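Local coordinates for lipase aflb (Neosartorya fumigata, PDB 6IDY), which probably hydrolyses ester bonds of lipids, as expected of a fungal lipase of the alpha/beta-hydrolase fold, and binds a calcium ion, at residues A[205-217]-A[238-252]. Numbering follows the deposited sequence.
Sequences VQINSEYVAYAIN and DTQWALKYWPSTRKV. With SO4 (sulfate ion), chain E.
Two helices of an alpha/beta-hydrolase core, helix 205-223 leading into strand 227-232 and helix 235-245 after that strand, meet where S209 and A213 face A242. The axes of their segments 205-217 and 238-245 approach to 7.9 Å at a crossing angle of -70°, and small residues permit this: the methyls of A213 and A242 lie 3.8 Å apart, and A242 CB also rests against S209 O. The D238 side chain is a knob among V205, N208, S209 and V212, its CB 3.7 Å from V212 CG2. S209 turns its hydroxyl back onto its own helix, OG beside the backbone N (chi1 -58°), and OG donates to V205 O at 2.7 Å from above the carbonyl plane; S209 N reaches V205 O from the opposite face.

Two tryptophans widen the interface. W241 is sandwiched, Y245 CE2 over one face and Q206 CG over the rim of the other, 4.0 Å from the six-membered ring centroid; the Q206 amide stands nearly upright on the ring plane, at 82°. The C-terminal segment satisfies their polar atoms: Q206 OE1 accepts from A436 N, and W241 NE1 bonds Y438 OH. Just past the helix end, W246 lays its five-membered ring over A213 CB, 3.8 Å from centroid to methyl, while E210 CG packs obliquely near CH2 and its carboxylate reaches S137.

Farther on, T249 and V252 meet I216, whose CG2 lies 3.6 Å from V252 CG2 and touches T249 CB. N217 ND2 donates fairly straight to S248 OG (3.2 Å), a hydroxyl also bonded to D133, while T249 OG1 bonds back to W246 O. Helix 235-245 is probably the one following the nucleophile elbow of the alpha/beta-hydrolase fold, here packed on the preceding helix beside strand 253-259.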
loop_
_atom_site.group_PDB
_atom_site.type_symbol
_atom_site.label_atom_id
_atom_site.label_comp_id
_atom_site.label_asym_id
_atom_site.label_seq_id
_atom_site.Cartn_x
_atom_site.Cartn_y
_atom_site.Cartn_z
ATOM N N VAL A 205 -3.651 -3.862 -12.806
ATOM C CA VAL A 205 -2.354 -3.486 -12.210
ATOM C C VAL A 205 -1.420 -2.876 -13.280
ATOM O O VAL A 205 -0.679 -1.942 -12.973
ATOM C CB VAL A 205 -1.681 -4.662 -11.434
ATOM C CG1 VAL A 205 -0.337 -4.244 -10.832
ATOM C CG2 VAL A 205 -2.595 -5.196 -10.333
ATOM N N GLN A 206 -1.510 -3.360 -14.538
ATOM C CA GLN A 206 -0.733 -2.854 -15.681
ATOM C C GLN A 206 -1.045 -1.374 -15.954
ATOM O O GLN A 206 -0.143 -0.624 -16.318
ATOM C CB GLN A 206 -0.976 -3.703 -16.943
ATOM C CG GLN A 206 -0.644 -5.185 -16.751
ATOM C CD GLN A 206 -1.088 -6.047 -17.902
ATOM O OE1 GLN A 206 -0.269 -6.577 -18.656
ATOM N NE2 GLN A 206 -2.394 -6.226 -18.055
ATOM N N ILE A 207 -2.316 -0.963 -15.766
ATOM C CA ILE A 207 -2.768 0.423 -15.923
ATOM C C ILE A 207 -2.325 1.211 -14.691
ATOM O O ILE A 207 -1.811 2.318 -14.833
ATOM C CB ILE A 207 -4.318 0.531 -16.136
ATOM C CG1 ILE A 207 -4.825 -0.282 -17.372
ATOM C CG2 ILE A 207 -4.794 2.005 -16.189
ATOM C CD1 ILE A 207 -4.214 0.046 -18.750
ATOM N N ASN A 208 -2.527 0.640 -13.482
ATOM C CA ASN A 208 -2.138 1.276 -12.213
ATOM C C ASN A 208 -0.669 1.674 -12.213
ATOM O O ASN A 208 -0.333 2.760 -11.750
ATOM C CB ASN A 208 -2.450 0.361 -11.013
ATOM C CG ASN A 208 -3.913 0.020 -10.869
ATOM O OD1 ASN A 208 -4.789 0.695 -11.411
ATOM N ND2 ASN A 208 -4.210 -1.044 -10.131
ATOM N N SER A 209 0.192 0.794 -12.767
ATOM C CA SER A 209 1.640 0.970 -12.879
ATOM C C SER A 209 2.048 2.209 -13.681
ATOM O O SER A 209 3.091 2.790 -13.391
ATOM C CB SER A 209 2.269 -0.273 -13.493
ATOM O OG SER A 209 1.951 -1.404 -12.702
ATOM N N GLU A 210 1.241 2.601 -14.688
ATOM C CA GLU A 210 1.488 3.773 -15.537
ATOM C C GLU A 210 1.516 5.042 -14.699
ATOM O O GLU A 210 2.323 5.936 -14.965
ATOM C CB GLU A 210 0.412 3.900 -16.621
ATOM C CG GLU A 210 0.508 2.825 -17.686
ATOM C CD GLU A 210 -0.294 3.113 -18.935
ATOM O OE1 GLU A 210 -0.502 4.304 -19.259
ATOM O OE2 GLU A 210 -0.706 2.143 -19.604
ATOM N N TYR A 211 0.641 5.108 -13.675
ATOM C CA TYR A 211 0.570 6.235 -12.756
ATOM C C TYR A 211 1.847 6.352 -11.937
ATOM O O TYR A 211 2.288 7.464 -11.690
ATOM C CB TYR A 211 -0.676 6.138 -11.863
ATOM C CG TYR A 211 -1.961 6.315 -12.641
ATOM C CD1 TYR A 211 -2.512 7.576 -12.839
ATOM C CD2 TYR A 211 -2.607 5.223 -13.216
ATOM C CE1 TYR A 211 -3.682 7.750 -13.577
ATOM C CE2 TYR A 211 -3.774 5.383 -13.962
ATOM C CZ TYR A 211 -4.313 6.647 -14.131
ATOM O OH TYR A 211 -5.480 6.810 -14.828
ATOM N N VAL A 212 2.454 5.207 -11.555
ATOM C CA VAL A 212 3.715 5.158 -10.811
ATOM C C VAL A 212 4.862 5.601 -11.728
ATOM O O VAL A 212 5.647 6.459 -11.328
ATOM C CB VAL A 212 4.001 3.779 -10.149
ATOM C CG1 VAL A 212 5.347 3.785 -9.422
ATOM C CG2 VAL A 212 2.888 3.388 -9.192
ATOM N N ALA A 213 4.950 5.022 -12.947
ATOM C CA ALA A 213 5.986 5.361 -13.938
ATOM C C ALA A 213 5.947 6.849 -14.259
ATOM O O ALA A 213 6.992 7.502 -14.222
ATOM C CB ALA A 213 5.796 4.547 -15.212
ATOM N N TYR A 214 4.738 7.405 -14.510
ATOM C CA TYR A 214 4.632 8.833 -14.780
ATOM C C TYR A 214 4.996 9.668 -13.560
ATOM O O TYR A 214 5.737 10.635 -13.719
ATOM C CB TYR A 214 3.266 9.238 -15.364
ATOM C CG TYR A 214 3.236 10.686 -15.804
ATOM C CD1 TYR A 214 3.726 11.068 -17.049
ATOM C CD2 TYR A 214 2.748 11.681 -14.960
ATOM C CE1 TYR A 214 3.718 12.403 -17.450
ATOM C CE2 TYR A 214 2.747 13.019 -15.344
ATOM C CZ TYR A 214 3.229 13.376 -16.592
ATOM O OH TYR A 214 3.228 14.698 -16.970
ATOM N N ALA A 215 4.499 9.294 -12.356
ATOM C CA ALA A 215 4.792 10.017 -11.108
ATOM C C ALA A 215 6.291 10.081 -10.856
ATOM O O ALA A 215 6.803 11.143 -10.514
ATOM C CB ALA A 215 4.080 9.374 -9.924
ATOM N N ILE A 216 7.007 8.964 -11.093
ATOM C CA ILE A 216 8.461 8.925 -10.936
ATOM C C ILE A 216 9.138 9.965 -11.830
ATOM O O ILE A 216 9.839 10.841 -11.321
ATOM C CB ILE A 216 9.043 7.499 -11.128
ATOM C CG1 ILE A 216 8.631 6.559 -9.959
ATOM C CG2 ILE A 216 10.566 7.573 -11.243
ATOM C CD1 ILE A 216 8.861 5.025 -10.248
ATOM N N ASN A 217 8.899 9.885 -13.150
ATOM C CA ASN A 217 9.500 10.791 -14.127
ATOM C C ASN A 217 9.041 12.235 -13.972
ATOM O O ASN A 217 9.844 13.145 -14.176
ATOM C CB ASN A 217 9.292 10.275 -15.546
ATOM C CG ASN A 217 10.163 9.082 -15.861
ATOM O OD1 ASN A 217 11.210 8.853 -15.237
ATOM N ND2 ASN A 217 9.767 8.308 -16.855
ATOM N N ASP A 238 2.894 -2.359 -8.504
ATOM C CA ASP A 238 2.763 -1.214 -9.410
ATOM C C ASP A 238 4.125 -0.585 -9.694
ATOM O O ASP A 238 4.399 -0.216 -10.835
ATOM C CB ASP A 238 1.822 -0.148 -8.816
ATOM C CG ASP A 238 0.418 -0.623 -8.488
ATOM O OD1 ASP A 238 0.004 -1.675 -9.016
ATOM O OD2 ASP A 238 -0.269 0.067 -7.717
ATOM N N THR A 239 4.978 -0.474 -8.649
ATOM C CA THR A 239 6.311 0.110 -8.758
ATOM C C THR A 239 7.250 -0.799 -9.533
ATOM O O THR A 239 7.939 -0.318 -10.427
ATOM C CB THR A 239 6.853 0.511 -7.381
ATOM O OG1 THR A 239 5.866 1.288 -6.706
ATOM C CG2 THR A 239 8.182 1.296 -7.472
ATOM N N GLN A 240 7.280 -2.100 -9.188
ATOM C CA GLN A 240 8.121 -3.093 -9.861
ATOM C C GLN A 240 7.799 -3.176 -11.355
ATOM O O GLN A 240 8.726 -3.240 -12.165
ATOM C CB GLN A 240 7.992 -4.472 -9.182
ATOM C CG GLN A 240 9.026 -5.500 -9.655
ATOM C CD GLN A 240 10.445 -5.281 -9.168
ATOM O OE1 GLN A 240 10.802 -4.247 -8.569
ATOM N NE2 GLN A 240 11.299 -6.268 -9.432
ATOM N N TRP A 241 6.495 -3.162 -11.714
ATOM C CA TRP A 241 6.055 -3.177 -13.115
ATOM C C TRP A 241 6.508 -1.882 -13.814
ATOM O O TRP A 241 7.043 -1.952 -14.915
ATOM C CB TRP A 241 4.522 -3.380 -13.222
ATOM C CG TRP A 241 4.016 -3.566 -14.628
ATOM C CD1 TRP A 241 3.734 -2.587 -15.537
ATOM C CD2 TRP A 241 3.698 -4.813 -15.271
ATOM N NE1 TRP A 241 3.270 -3.143 -16.708
ATOM C CE2 TRP A 241 3.220 -4.507 -16.567
ATOM C CE3 TRP A 241 3.792 -6.165 -14.883
ATOM C CZ2 TRP A 241 2.842 -5.503 -17.481
ATOM C CZ3 TRP A 241 3.379 -7.149 -15.775
ATOM C CH2 TRP A 241 2.901 -6.816 -17.051
ATOM N N ALA A 242 6.341 -0.715 -13.155
ATOM C CA ALA A 242 6.775 0.587 -13.694
ATOM C C ALA A 242 8.293 0.596 -13.937
ATOM O O ALA A 242 8.737 1.007 -15.006
ATOM C CB ALA A 242 6.384 1.715 -12.738
ATOM N N LEU A 243 9.074 0.082 -12.971
ATOM C CA LEU A 243 10.531 0.010 -13.084
ATOM C C LEU A 243 10.969 -0.917 -14.228
ATOM O O LEU A 243 11.865 -0.567 -14.996
ATOM C CB LEU A 243 11.169 -0.413 -11.748
ATOM C CG LEU A 243 11.076 0.593 -10.595
ATOM C CD1 LEU A 243 11.447 -0.071 -9.274
ATOM C CD2 LEU A 243 11.954 1.842 -10.856
ATOM N N LYS A 244 10.310 -2.069 -14.361
ATOM C CA LYS A 244 10.614 -3.039 -15.412
ATOM C C LYS A 244 10.327 -2.488 -16.822
ATOM O O LYS A 244 11.220 -2.471 -17.670
ATOM C CB LYS A 244 9.831 -4.348 -15.173
ATOM C CG LYS A 244 9.962 -5.366 -16.314
ATOM C CD LYS A 244 9.504 -6.762 -15.902
ATOM C CE LYS A 244 9.869 -7.774 -16.954
ATOM N NZ LYS A 244 9.072 -9.016 -16.799
ATOM N N TYR A 245 9.078 -2.059 -17.065
ATOM C CA TYR A 245 8.634 -1.650 -18.390
ATOM C C TYR A 245 8.872 -0.178 -18.733
ATOM O O TYR A 245 8.730 0.182 -19.897
ATOM C CB TYR A 245 7.180 -2.067 -18.604
ATOM C CG TYR A 245 7.046 -3.575 -18.554
ATOM C CD1 TYR A 245 7.570 -4.374 -19.569
ATOM C CD2 TYR A 245 6.496 -4.207 -17.446
ATOM C CE1 TYR A 245 7.485 -5.764 -19.511
ATOM C CE2 TYR A 245 6.400 -5.596 -17.379
ATOM C CZ TYR A 245 6.900 -6.371 -18.413
ATOM O OH TYR A 245 6.809 -7.738 -18.346
ATOM N N TRP A 246 9.281 0.661 -17.772
ATOM C CA TRP A 246 9.655 2.048 -18.097
ATOM C C TRP A 246 11.082 2.180 -17.568
ATOM O O TRP A 246 11.264 2.744 -16.485
ATOM C CB TRP A 246 8.702 3.090 -17.465
ATOM C CG TRP A 246 7.427 3.331 -18.220
ATOM C CD1 TRP A 246 7.118 4.422 -18.982
ATOM C CD2 TRP A 246 6.255 2.500 -18.214
ATOM N NE1 TRP A 246 5.836 4.308 -19.475
ATOM C CE2 TRP A 246 5.283 3.138 -19.017
ATOM C CE3 TRP A 246 5.938 1.264 -17.622
ATOM C CZ2 TRP A 246 4.017 2.585 -19.240
ATOM C CZ3 TRP A 246 4.687 0.709 -17.856
ATOM C CH2 TRP A 246 3.741 1.369 -18.652
ATOM N N PRO A 247 12.103 1.589 -18.258
ATOM C CA PRO A 247 13.481 1.626 -17.720
ATOM C C PRO A 247 14.035 3.006 -17.374
ATOM O O PRO A 247 14.936 3.087 -16.538
ATOM C CB PRO A 247 14.315 0.944 -18.812
ATOM C CG PRO A 247 13.358 0.105 -19.552
ATOM C CD PRO A 247 12.061 0.849 -19.537
ATOM N N SER A 248 13.504 4.090 -17.986
ATOM C CA SER A 248 13.964 5.451 -17.683
ATOM C C SER A 248 13.749 5.794 -16.199
ATOM O O SER A 248 14.537 6.542 -15.625
ATOM C CB SER A 248 13.255 6.468 -18.569
ATOM O OG SER A 248 11.856 6.448 -18.335
ATOM N N THR A 249 12.713 5.204 -15.569
ATOM C CA THR A 249 12.397 5.414 -14.151
ATOM C C THR A 249 13.489 4.870 -13.231
ATOM O O THR A 249 13.730 5.455 -12.174
ATOM C CB THR A 249 11.031 4.825 -13.781
ATOM O OG1 THR A 249 11.082 3.402 -13.881
ATOM C CG2 THR A 249 9.881 5.410 -14.611
ATOM N N ARG A 250 14.148 3.761 -13.632
ATOM C CA ARG A 250 15.209 3.111 -12.847
ATOM C C ARG A 250 16.381 4.053 -12.533
ATOM O O ARG A 250 16.962 3.950 -11.451
ATOM C CB ARG A 250 15.755 1.855 -13.553
ATOM C CG ARG A 250 14.716 0.839 -14.020
ATOM C CD ARG A 250 15.421 -0.286 -14.759
ATOM N NE ARG A 250 14.508 -1.110 -15.554
ATOM C CZ ARG A 250 14.897 -2.100 -16.349
ATOM N NH1 ARG A 250 16.182 -2.414 -16.451
ATOM N NH2 ARG A 250 13.999 -2.801 -17.032
ATOM N N LYS A 251 16.735 4.945 -13.484
ATOM C CA LYS A 251 17.855 5.889 -13.344
ATOM C C LYS A 251 17.592 6.997 -12.332
ATOM O O LYS A 251 18.542 7.607 -11.846
ATOM C CB LYS A 251 18.218 6.527 -14.702
ATOM C CG LYS A 251 18.722 5.536 -15.748
ATOM C CD LYS A 251 19.045 6.215 -17.071
ATOM C CE LYS A 251 19.643 5.239 -18.055
ATOM N NZ LYS A 251 20.071 5.907 -19.314
ATOM N N VAL A 252 16.316 7.285 -12.032
ATOM C CA VAL A 252 15.985 8.392 -11.135
ATOM C C VAL A 252 15.421 7.923 -9.772
ATOM O O VAL A 252 15.050 8.768 -8.955
ATOM C CB VAL A 252 15.081 9.460 -11.819
ATOM C CG1 VAL A 252 15.775 10.072 -13.036
ATOM C CG2 VAL A 252 13.719 8.894 -12.204
HETATM S S SO4 E . 17.005 -5.644 -17.693
HETATM O O1 SO4 E . 17.738 -4.379 -17.617
HETATM O O2 SO4 E . 17.252 -6.260 -19.002
HETATM O O3 SO4 E . 17.464 -6.528 -16.640
HETATM O O4 SO4 E . 15.579 -5.391 -17.537
#